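Side-chain contact in endonuclease V (Streptomyces avermitilis, PDB 3GOC), which probably takes part in the repair of deaminated DNA, cutting with magnesium at the second phosphodiester bond 3' to a deoxyinosine and leaving the lesion in place: residues Leu201-Lys206 and Pro210-Arg215. Sequence-based numbering, arbitrary orientation.
Sequences LALTPK and PETTRR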
loop_
_atom_site.group_PDB
_atom_site.type_symbol
_atom_site.label_atom_id
_atom_site.label_comp_id
_atom_site.label_asym_id
_atom_site.label_seq_id
_atom_site.Cartn_x
_atom_site.Cartn_y
_atom_site.Cartn_z
ATOM N N LEU A 201 3.389 -0.444 3.208
ATOM C CA LEU A 201 3.144 0.982 2.964
ATOM C C LEU A 201 1.713 1.341 3.361
ATOM O O LEU A 201 1.473 2.383 3.971
ATOM C CB LEU A 201 3.364 1.336 1.490
ATOM C CG LEU A 201 4.805 1.295 0.970
ATOM C CD1 LEU A 201 4.808 1.627 -0.517
ATOM C CD2 LEU A 201 5.673 2.292 1.746
ATOM N N ALA A 202 0.762 0.473 3.024
ATOM C CA ALA A 202 -0.632 0.736 3.353
ATOM C C ALA A 202 -0.866 0.768 4.861
ATOM O O ALA A 202 -1.845 1.350 5.328
ATOM C CB ALA A 202 -1.533 -0.305 2.694
ATOM N N LEU A 203 0.034 0.147 5.621
ATOM C CA LEU A 203 -0.084 0.111 7.081
ATOM C C LEU A 203 0.722 1.211 7.756
ATOM O O LEU A 203 0.709 1.333 8.980
ATOM C CB LEU A 203 0.386 -1.250 7.608
ATOM C CG LEU A 203 -0.510 -2.439 7.272
ATOM C CD1 LEU A 203 0.191 -3.752 7.619
ATOM C CD2 LEU A 203 -1.809 -2.305 8.053
ATOM N N THR A 204 1.407 2.020 6.951
ATOM C CA THR A 204 2.252 3.088 7.482
ATOM C C THR A 204 2.006 4.501 6.930
ATOM O O THR A 204 2.950 5.266 6.737
ATOM C CB THR A 204 3.743 2.753 7.256
ATOM O OG1 THR A 204 3.959 2.431 5.879
ATOM C CG2 THR A 204 4.156 1.557 8.098
ATOM N N PRO A 205 0.743 4.875 6.684
ATOM C CA PRO A 205 0.527 6.226 6.160
ATOM C C PRO A 205 0.930 7.323 7.148
ATOM O O PRO A 205 1.284 8.429 6.740
ATOM C CB PRO A 205 -0.970 6.239 5.863
ATOM C CG PRO A 205 -1.521 5.377 6.952
ATOM C CD PRO A 205 -0.542 4.206 6.952
ATOM N N LYS A 206 0.897 7.001 8.438
ATOM C CA LYS A 206 1.206 7.970 9.482
ATOM C C LYS A 206 2.510 7.720 10.233
ATOM O O LYS A 206 3.208 8.668 10.584
ATOM C CB LYS A 206 0.061 8.015 10.500
ATOM C CG LYS A 206 -1.315 8.219 9.890
ATOM C CD LYS A 206 -2.403 8.055 10.938
ATOM C CE LYS A 206 -3.788 8.116 10.315
ATOM N NZ LYS A 206 -4.857 7.916 11.336
ATOM N N PRO A 210 4.400 -0.345 11.083
ATOM C CA PRO A 210 3.040 -0.731 10.694
ATOM C C PRO A 210 2.071 -0.667 11.867
ATOM O O PRO A 210 2.413 -1.068 12.983
ATOM C CB PRO A 210 3.217 -2.156 10.186
ATOM C CG PRO A 210 4.574 -2.123 9.580
ATOM C CD PRO A 210 5.382 -1.330 10.596
ATOM N N GLU A 211 0.858 -0.179 11.621
ATOM C CA GLU A 211 -0.133 -0.085 12.687
ATOM C C GLU A 211 -0.446 -1.446 13.288
ATOM O O GLU A 211 -0.798 -1.541 14.459
ATOM C CB GLU A 211 -1.403 0.605 12.168
ATOM C CG GLU A 211 -1.184 2.094 11.942
ATOM C CD GLU A 211 -2.458 2.870 11.680
ATOM O OE1 GLU A 211 -3.481 2.584 12.335
ATOM O OE2 GLU A 211 -2.429 3.785 10.830
ATOM N N THR A 212 -0.309 -2.499 12.489
ATOM C CA THR A 212 -0.546 -3.852 12.984
ATOM C C THR A 212 0.441 -4.187 14.109
ATOM O O THR A 212 0.065 -4.802 15.113
ATOM C CB THR A 212 -0.396 -4.894 11.858
ATOM O OG1 THR A 212 0.788 -4.613 11.094
ATOM C CG2 THR A 212 -1.617 -4.862 10.945
ATOM N N THR A 213 1.698 -3.778 13.946
ATOM C CA THR A 213 2.711 -4.038 14.961
ATOM C C THR A 213 2.477 -3.166 16.179
ATOM O O THR A 213 2.561 -3.635 17.315
ATOM C CB THR A 213 4.123 -3.780 14.416
ATOM O OG1 THR A 213 4.418 -4.755 13.409
ATOM C CG2 THR A 213 5.163 -3.882 15.531
ATOM N N ARG A 214 2.172 -1.896 15.943
ATOM C CA ARG A 214 1.920 -0.975 17.043
ATOM C C ARG A 214 0.795 -1.504 17.938
ATOM O O ARG A 214 0.922 -1.516 19.163
ATOM C CB ARG A 214 1.571 0.407 16.484
ATOM C CG ARG A 214 2.782 1.170 15.946
ATOM C CD ARG A 214 2.354 2.394 15.155
ATOM N NE ARG A 214 1.434 3.239 15.911
ATOM C CZ ARG A 214 1.808 4.169 16.782
ATOM N NH1 ARG A 214 3.095 4.391 17.013
ATOM N NH2 ARG A 214 0.887 4.872 17.430
ATOM N N ARG A 215 -0.291 -1.961 17.319
ATOM C CA ARG A 215 -1.442 -2.495 18.050
ATOM C C ARG A 215 -1.127 -3.791 18.796
ATOM O O ARG A 215 -1.432 -3.928 19.978
ATOM C CB ARG A 215 -2.596 -2.783 17.088
ATOM C CG ARG A 215 -3.098 -1.610 16.284
ATOM C CD ARG A 215 -4.006 -0.750 17.103
ATOM N NE ARG A 215 -4.671 0.256 16.277
ATOM C CZ ARG A 215 -5.431 1.221 16.778
ATOM N NH1 ARG A 215 -5.614 1.297 18.087
ATOM N NH2 ARG A 215 -5.990 2.110 15.976
HETATM O O HOH W 1 0.323 4.706 9.848
HETATM O O HOH W 2 -5.071 5.041 10.920
#
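Thr204 CG2 lies over one face of the Pro210 ring, displaced toward its nitrogen: it is 3.5 Å from Pro210 N but 4.0 Å from Pro210 CG. At the CA-CB edge of the same ring sits Leu203, whose CB is 3.9 Å from Pro210 CB. The other flat group, the carboxylate of Glu211, is approached at OE2 by two waters about 134° apart. One is held by the backbone N of Lys206; the other accepts from Lys206 NZ. The second water bridges the charged ends, Lys206 NZ being 4.8 Å from Glu211 OE2. With Glu211 CG anti to its carbonyl carbon (chi1 -72°), CG lies 3.6 Å from Leu203 O, and the extended chain beyond it carries the carboxylate to the waters.

In this RNase H-like fold the contact closes the turn between helices 193-202 and 211-228, the latter supplying the magnesium ligand Asp217 further along. Pro210 is the N-cap, and the first-turn amide N of Glu211 donates to Leu203 O at 3.0 Å (157° at the hydrogen), so the Leu203 carbonyl satisfies an N-H in the first turn of helix 211-228.

On the side facing the sheet, the branched end of Leu203 crosses the Thr212 side chain at about a right angle; Leu203 CD1 touches Thr212 OG1 at 3.6 Å, and both methyls of the leucine meet Thr212 CG2. Both residues also rest on Val42 and Val112 of the central sheet. Thr204 turns its hydroxyl elsewhere, to Thr200 O and Arg157, while Pro205 touches the bound polyol.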